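Local structure of polysaccharide biosynthesis protein CapD (Bacillus thuringiensis HD-771, 6BWC) at residues C[77-82]-C[119-124]; C[200-205]-C[267-272]. The protein probably acts as an NADP-dependent short-chain dehydrogenase that modifies UDP-N-acetylglucosamine early in the biosynthesis of CMP-pseudaminic acid. The protein carries 2 engineered substitutions. All blocks are in the same frame, centred on the assembly; numbering follows the deposited sequence.

Interaction 1 (C[77-82]-C[119-124]); sequences ENIDYV and QKVKKV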
loop_
_atom_site.group_PDB
_atom_site.type_symbol
_atom_site.label_atom_id
_atom_site.label_comp_id
_atom_site.label_asym_id
_atom_site.label_seq_id
_atom_site.Cartn_x
_atom_site.Cartn_y
_atom_site.Cartn_z
ATOM N N GLU C 77 -18.026 -7.415 -11.225
ATOM C CA GLU C 77 -18.745 -6.416 -11.996
ATOM C C GLU C 77 -20.072 -6.971 -12.515
ATOM O O GLU C 77 -20.122 -8.044 -13.135
ATOM C CB GLU C 77 -17.864 -5.870 -13.121
ATOM C CG GLU C 77 -18.590 -5.157 -14.251
ATOM C CD GLU C 77 -19.002 -6.084 -15.398
ATOM O OE1 GLU C 77 -20.058 -5.804 -16.004
ATOM O OE2 GLU C 77 -18.284 -7.065 -15.727
ATOM N N ASN C 78 -21.141 -6.236 -12.191
ATOM C CA ASN C 78 -22.503 -6.536 -12.631
ATOM C C ASN C 78 -22.955 -7.987 -12.331
ATOM O O ASN C 78 -23.851 -8.523 -12.987
ATOM C CB ASN C 78 -22.651 -6.115 -14.115
ATOM C CG ASN C 78 -23.971 -6.540 -14.752
ATOM O OD1 ASN C 78 -25.042 -6.117 -14.338
ATOM N ND2 ASN C 78 -23.887 -7.386 -15.759
ATOM N N ILE C 79 -22.374 -8.575 -11.283
ATOM C CA ILE C 79 -22.700 -9.939 -10.859
ATOM C C ILE C 79 -23.759 -9.951 -9.772
ATOM O O ILE C 79 -23.858 -9.020 -8.973
ATOM C CB ILE C 79 -21.428 -10.760 -10.511
ATOM C CG1 ILE C 79 -21.204 -11.728 -11.665
ATOM C CG2 ILE C 79 -21.539 -11.557 -9.216
ATOM C CD1 ILE C 79 -19.814 -12.262 -11.749
ATOM N N ASP C 80 -24.565 -11.004 -9.789
ATOM C CA ASP C 80 -25.716 -11.116 -8.940
ATOM C C ASP C 80 -25.458 -11.998 -7.725
ATOM O O ASP C 80 -25.909 -11.651 -6.636
ATOM C CB ASP C 80 -26.902 -11.629 -9.746
ATOM C CG ASP C 80 -27.376 -10.618 -10.788
ATOM O OD1 ASP C 80 -27.438 -9.396 -10.489
ATOM O OD2 ASP C 80 -27.705 -11.052 -11.917
ATOM N N TYR C 81 -24.732 -13.108 -7.876
ATOM C CA TYR C 81 -24.570 -14.086 -6.769
ATOM C C TYR C 81 -23.123 -14.548 -6.613
ATOM O O TYR C 81 -22.561 -15.162 -7.511
ATOM C CB TYR C 81 -25.504 -15.293 -6.983
ATOM C CG TYR C 81 -26.976 -14.929 -7.076
ATOM C CD1 TYR C 81 -27.698 -14.614 -5.952
ATOM C CD2 TYR C 81 -27.629 -14.890 -8.303
ATOM C CE1 TYR C 81 -29.037 -14.256 -6.034
ATOM C CE2 TYR C 81 -28.960 -14.538 -8.400
ATOM C CZ TYR C 81 -29.662 -14.214 -7.265
ATOM O OH TYR C 81 -30.981 -13.856 -7.365
ATOM N N VAL C 82 -22.540 -14.245 -5.458
ATOM C CA VAL C 82 -21.136 -14.558 -5.126
ATOM C C VAL C 82 -21.053 -15.780 -4.171
ATOM O O VAL C 82 -21.603 -15.764 -3.083
ATOM C CB VAL C 82 -20.438 -13.314 -4.483
ATOM C CG1 VAL C 82 -18.994 -13.595 -4.110
ATOM C CG2 VAL C 82 -20.461 -12.127 -5.428
ATOM N N GLN C 119 -20.123 -3.262 -5.769
ATOM C CA GLN C 119 -20.742 -3.651 -7.058
ATOM C C GLN C 119 -22.254 -3.951 -7.000
ATOM O O GLN C 119 -22.860 -4.364 -8.013
ATOM C CB GLN C 119 -19.991 -4.842 -7.667
ATOM C CG GLN C 119 -18.581 -4.487 -8.095
ATOM C CD GLN C 119 -18.519 -3.833 -9.463
ATOM O OE1 GLN C 119 -19.506 -3.271 -9.946
ATOM N NE2 GLN C 119 -17.358 -3.937 -10.118
ATOM N N LYS C 120 -22.855 -3.734 -5.827
ATOM C CA LYS C 120 -24.293 -3.902 -5.622
ATOM C C LYS C 120 -24.759 -5.313 -5.997
ATOM O O LYS C 120 -25.767 -5.495 -6.682
ATOM C CB LYS C 120 -25.049 -2.832 -6.392
ATOM C CG LYS C 120 -24.453 -1.457 -6.176
ATOM C CD LYS C 120 -25.354 -0.339 -6.687
ATOM C CE LYS C 120 -25.069 0.978 -5.970
ATOM N NZ LYS C 120 -26.323 1.721 -5.677
ATOM N N VAL C 121 -23.966 -6.287 -5.548
ATOM C CA VAL C 121 -24.276 -7.709 -5.618
ATOM C C VAL C 121 -25.558 -7.979 -4.809
ATOM O O VAL C 121 -25.853 -7.262 -3.854
ATOM C CB VAL C 121 -23.065 -8.508 -5.063
ATOM C CG1 VAL C 121 -23.411 -9.936 -4.669
ATOM C CG2 VAL C 121 -21.923 -8.486 -6.067
ATOM N N LYS C 122 -26.313 -9.006 -5.186
ATOM C CA LYS C 122 -27.527 -9.364 -4.451
ATOM C C LYS C 122 -27.237 -10.127 -3.145
ATOM O O LYS C 122 -27.696 -9.707 -2.076
ATOM C CB LYS C 122 -28.510 -10.125 -5.341
ATOM C CG LYS C 122 -28.910 -9.322 -6.567
ATOM C CD LYS C 122 -30.301 -9.667 -7.073
ATOM C CE LYS C 122 -30.688 -8.813 -8.274
ATOM N NZ LYS C 122 -29.957 -9.213 -9.522
ATOM N N LYS C 123 -26.493 -11.235 -3.240
ATOM C CA LYS C 123 -26.165 -12.074 -2.085
ATOM C C LYS C 123 -24.776 -12.671 -2.180
ATOM O O LYS C 123 -24.240 -12.873 -3.268
ATOM C CB LYS C 123 -27.135 -13.247 -1.946
ATOM C CG LYS C 123 -28.614 -12.888 -1.911
ATOM C CD LYS C 123 -29.436 -14.142 -1.618
ATOM C CE LYS C 123 -30.942 -13.919 -1.459
ATOM N NZ LYS C 123 -31.544 -15.104 -0.769
ATOM N N VAL C 124 -24.244 -12.986 -1.000
ATOM C CA VAL C 124 -22.970 -13.661 -0.819
ATOM C C VAL C 124 -23.158 -14.780 0.184
ATOM O O VAL C 124 -23.790 -14.579 1.225
ATOM C CB VAL C 124 -21.931 -12.724 -0.210
ATOM C CG1 VAL C 124 -20.573 -13.420 -0.096
ATOM C CG2 VAL C 124 -21.859 -11.447 -1.027
#
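Where two neighbouring parallel strands of the Rossmann sheet begin, Tyr81 pairs with Lys123 and Val82 with Val124. The register rests on a nearly straight bond from Val82 N to Lys123 O (3.1 Å, 177° at the hydrogen), its donor in the carbonyl plane. Beside it, Val124 CA-H points at Val82 O over 3.4 Å. Just before the strands, Asp80 O accepts Lys122 N at 3.0 Å through a bent bond (140°) and Lys123 N more weakly. Asp80 and Lys122 meet again through their side chains: Lys122 runs alongside Asp80, and its last torsion (chi4 73°) turns NZ onto OD1, 2.7 Å away and above the carboxylate plane, forming a salt bridge.

The connection between the two strands runs through helices 91-96 and 98-118, a beta-alpha-beta crossover; the second helix ends in a Schellman motif at Lys120. On the face that helix 98-118 covers, Val124 packs on Val112 and Ala116. Val82 lies on this face too; its side chain crosses that of Val121 at about a right angle, with CG2 3.8 Å from Val121 CG1. On the other face the edge of the Tyr81 ring receives Lys123 CB, while Lys123 NZ bonds to the carbonyls of Met218 and Ala221. At the outer end Gln119 NE2 passes Glu77 CA at 3.4 Å and bonds to Phe73 O; Glu77 forms a salt bridge with Arg36 of its own chain and a hydrogen bond with Ser159 of the second subunit.

Interaction 2 (C[200-205]-C[267-272]); sequences MSRFMM and PGEKMY. With UD1 (uridine-diphosphate-N-acetylglucosamine), chain O.
Arg202 grips the carbonyl of Lys270 end-on: NH1 and NH2 both donate to Lys270 O at 3.0 Å, and this oxygen lies in the guanidinium plane. A bend at chi2 (-79°) turns the chain so that its third nitrogen, NE, gives a bond of 2.8 Å to O2B, on the beta-phosphate of the UDP-sugar. With NH1 also donating to Ser201 O, four bonds fix the rotation of the group, and O3B of the ribose lies above one face, displaced toward its rim. This is the compact, buried side of the contact. Here Glu269 OE2 accepts the ribose O2' hydroxyl at 2.6 Å, and Met200 lays SD 3.2 Å from the same O2'.

The other side, where Met271 and Tyr272 are partly exposed, is looser. Ser201 N bonds to Met271 O (3.1 Å, 156°), yet the Met271 side chain leaves its backbone pointing away, and its SD meets Met200 CG at 3.6 Å, the two side chains crossing at about a right angle. Tyr272 CB packs beside Ser201 OG, whose hydrogen-bond partner is Ser316 OG. Strand 201-205 and the loop between strands 259-262 and 285-286 thus jointly line the ribose and diphosphate part of the nucleotide-sugar pocket, as in short-chain dehydrogenases acting on UDP-sugars.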
loop_
_atom_site.group_PDB
_atom_site.type_symbol
_atom_site.label_atom_id
_atom_site.label_comp_id
_atom_site.label_asym_id
_atom_site.label_seq_id
_atom_site.Cartn_x
_atom_site.Cartn_y
_atom_site.Cartn_z
ATOM N N MET C 200 -10.002 -40.095 17.533
ATOM C CA MET C 200 -10.641 -38.881 17.012
ATOM C C MET C 200 -11.944 -39.233 16.275
ATOM O O MET C 200 -12.041 -40.267 15.593
ATOM C CB MET C 200 -9.700 -38.131 16.052
ATOM C CG MET C 200 -8.446 -37.540 16.672
ATOM S SD MET C 200 -7.181 -37.338 15.403
ATOM C CE MET C 200 -6.855 -35.597 15.601
ATOM N N SER C 201 -12.934 -38.367 16.423
ATOM C CA SER C 201 -14.228 -38.532 15.799
ATOM C C SER C 201 -14.437 -37.274 14.969
ATOM O O SER C 201 -13.797 -36.263 15.249
ATOM C CB SER C 201 -15.307 -38.702 16.883
ATOM O OG SER C 201 -15.438 -37.544 17.715
ATOM N N ARG C 202 -15.304 -37.324 13.955
ATOM C CA ARG C 202 -15.512 -36.182 13.055
ATOM C C ARG C 202 -16.909 -36.181 12.443
ATOM O O ARG C 202 -17.389 -37.237 12.010
ATOM C CB ARG C 202 -14.490 -36.235 11.902
ATOM C CG ARG C 202 -13.028 -35.873 12.213
ATOM C CD ARG C 202 -12.810 -34.368 12.280
ATOM N NE ARG C 202 -11.398 -34.019 12.478
ATOM C CZ ARG C 202 -10.775 -33.928 13.656
ATOM N NH1 ARG C 202 -11.410 -34.163 14.799
ATOM N NH2 ARG C 202 -9.490 -33.607 13.694
ATOM N N PHE C 203 -17.553 -35.011 12.376
ATOM C CA PHE C 203 -18.755 -34.840 11.527
ATOM C C PHE C 203 -18.328 -34.860 10.065
ATOM O O PHE C 203 -17.427 -34.117 9.699
ATOM C CB PHE C 203 -19.451 -33.509 11.797
ATOM C CG PHE C 203 -20.308 -33.496 13.026
ATOM C CD1 PHE C 203 -19.891 -32.859 14.188
ATOM C CD2 PHE C 203 -21.558 -34.103 13.016
ATOM C CE1 PHE C 203 -20.697 -32.841 15.317
ATOM C CE2 PHE C 203 -22.368 -34.086 14.142
ATOM C CZ PHE C 203 -21.940 -33.450 15.286
ATOM N N MET C 204 -18.961 -35.684 9.237
ATOM C CA MET C 204 -18.602 -35.802 7.817
ATOM C C MET C 204 -19.835 -35.755 6.885
ATOM O O MET C 204 -20.861 -36.393 7.166
ATOM C CB MET C 204 -17.774 -37.083 7.555
ATOM C CG MET C 204 -16.564 -37.251 8.484
ATOM S SD MET C 204 -15.184 -38.351 8.053
ATOM C CE MET C 204 -14.748 -37.839 6.418
ATOM N N MET C 205 -19.716 -34.995 5.784
ATOM C CA MET C 205 -20.790 -34.794 4.804
ATOM C C MET C 205 -20.317 -35.193 3.400
ATOM O O MET C 205 -19.124 -35.285 3.144
ATOM C CB MET C 205 -21.309 -33.338 4.846
ATOM C CG MET C 205 -20.367 -32.278 4.304
ATOM S SD MET C 205 -20.701 -30.569 4.838
ATOM C CE MET C 205 -22.395 -30.402 4.265
ATOM N N PRO C 267 -0.049 -30.240 14.938
ATOM C CA PRO C 267 -0.307 -29.085 15.829
ATOM C C PRO C 267 -1.674 -28.452 15.636
ATOM O O PRO C 267 -2.117 -28.326 14.505
ATOM C CB PRO C 267 0.794 -28.094 15.458
ATOM C CG PRO C 267 1.898 -28.975 14.984
ATOM C CD PRO C 267 1.237 -30.100 14.236
ATOM N N GLY C 268 -2.345 -28.113 16.732
ATOM C CA GLY C 268 -3.647 -27.443 16.683
ATOM C C GLY C 268 -4.860 -28.340 16.453
ATOM O O GLY C 268 -5.981 -27.894 16.686
ATOM N N GLU C 269 -4.657 -29.585 16.004
ATOM C CA GLU C 269 -5.766 -30.524 15.745
ATOM C C GLU C 269 -6.676 -30.695 16.967
ATOM O O GLU C 269 -6.198 -30.806 18.083
ATOM C CB GLU C 269 -5.255 -31.920 15.313
ATOM C CG GLU C 269 -4.826 -32.030 13.853
ATOM C CD GLU C 269 -4.564 -33.472 13.400
ATOM O OE1 GLU C 269 -3.591 -34.079 13.900
ATOM O OE2 GLU C 269 -5.310 -34.000 12.528
ATOM N N LYS C 270 -7.981 -30.716 16.713
ATOM C CA LYS C 270 -9.031 -30.974 17.706
ATOM C C LYS C 270 -9.426 -32.459 17.669
ATOM O O LYS C 270 -9.304 -33.118 16.626
ATOM C CB LYS C 270 -10.262 -30.117 17.366
ATOM C CG LYS C 270 -11.122 -29.653 18.526
ATOM C CD LYS C 270 -12.179 -28.699 17.998
ATOM C CE LYS C 270 -13.169 -28.348 19.070
ATOM N NZ LYS C 270 -14.147 -27.390 18.525
ATOM N N MET C 271 -9.929 -32.957 18.798
ATOM C CA MET C 271 -10.243 -34.389 18.959
ATOM C C MET C 271 -11.563 -34.782 18.334
ATOM O O MET C 271 -11.697 -35.866 17.768
ATOM C CB MET C 271 -10.247 -34.792 20.447
ATOM C CG MET C 271 -8.865 -35.040 21.029
ATOM S SD MET C 271 -7.968 -36.277 20.060
ATOM C CE MET C 271 -6.328 -35.850 20.575
ATOM N N TYR C 272 -12.509 -33.862 18.456
ATOM C CA TYR C 272 -13.878 -33.969 17.974
ATOM C C TYR C 272 -14.131 -32.616 17.332
ATOM O O TYR C 272 -13.281 -31.726 17.424
ATOM C CB TYR C 272 -14.839 -34.168 19.150
ATOM C CG TYR C 272 -14.601 -33.161 20.233
ATOM C CD1 TYR C 272 -15.281 -31.946 20.243
ATOM C CD2 TYR C 272 -13.631 -33.391 21.211
ATOM C CE1 TYR C 272 -15.025 -30.992 21.212
ATOM C CE2 TYR C 272 -13.366 -32.456 22.185
ATOM C CZ TYR C 272 -14.061 -31.252 22.182
ATOM O OH TYR C 272 -13.797 -30.318 23.164
HETATM C "C1'" UD1 O . -11.206 -30.945 7.235
HETATM C "C2'" UD1 O . -10.978 -29.639 6.492
HETATM C "C3'" UD1 O . -11.122 -28.433 7.418
HETATM C "C4'" UD1 O . -12.405 -28.494 8.243
HETATM C "C5'" UD1 O . -12.708 -29.907 8.777
HETATM C "C6'" UD1 O . -14.156 -29.977 9.278
HETATM C "C7'" UD1 O . -9.381 -30.195 4.703
HETATM C "C8'" UD1 O . -7.912 -30.311 4.351
HETATM N "N2'" UD1 O . -9.663 -29.625 5.879
HETATM O "O1'" UD1 O . -10.294 -31.048 8.317
HETATM O "O3'" UD1 O . -11.078 -27.232 6.620
HETATM O "O4'" UD1 O . -12.340 -27.594 9.334
HETATM O "O5'" UD1 O . -12.493 -30.932 7.783
HETATM O "O6'" UD1 O . -14.271 -30.784 10.453
HETATM O "O7'" UD1 O . -10.234 -30.663 3.951
HETATM N N1 UD1 O . -5.464 -37.931 9.685
HETATM C C2 UD1 O . -4.622 -39.079 9.790
HETATM N N3 UD1 O . -3.500 -39.149 9.056
HETATM C C4 UD1 O . -3.140 -38.157 8.217
HETATM C C5 UD1 O . -3.930 -37.044 8.075
HETATM C C6 UD1 O . -5.103 -36.955 8.809
HETATM O O2 UD1 O . -4.891 -40.018 10.561
HETATM O O4 UD1 O . -2.105 -38.231 7.535
HETATM C C1B UD1 O . -6.696 -37.804 10.493
HETATM C C2B UD1 O . -6.885 -36.459 11.197
HETATM O "O2'" UD1 O . -6.262 -36.424 12.474
HETATM C C3B UD1 O . -8.390 -36.280 11.252
HETATM C C4B UD1 O . -8.847 -37.024 10.016
HETATM O O4B UD1 O . -7.796 -37.906 9.624
HETATM O O3B UD1 O . -9.028 -36.881 12.385
HETATM C C5B UD1 O . -9.187 -36.107 8.852
HETATM O O5B UD1 O . -8.078 -35.333 8.369
HETATM P PA UD1 O . -8.396 -34.433 7.077
HETATM O O1A UD1 O . -7.151 -33.888 6.422
HETATM O O2A UD1 O . -9.411 -35.123 6.159
HETATM O O3A UD1 O . -9.387 -33.261 7.577
HETATM P PB UD1 O . -9.580 -32.393 8.931
HETATM O O1B UD1 O . -8.233 -31.913 9.430
HETATM O O2B UD1 O . -10.514 -33.016 9.962
#

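Interactions 1 and 2 lie on opposite sides of the chain's centre, with their own centres 34 Å apart and their nearest atoms about 16 Å apart, so neither touches the other. Interaction 1 belongs to the parallel part of the Rossmann sheet; Val82, on one of its strands, has its side chain about 11 Å from a bound NADP. Interaction 2 lies in the substrate-binding part, where the side chain of Arg202 is in direct contact with the UDP-sugar and about 9 Å from a bound NADP. The division is the usual one for this fold: residues 77-82 and 119-124 pair strands of the cofactor-binding scaffold, whereas 200-205 and 267-272 contribute Met200, Arg202 and Glu269 to the nucleotide-sugar pocket.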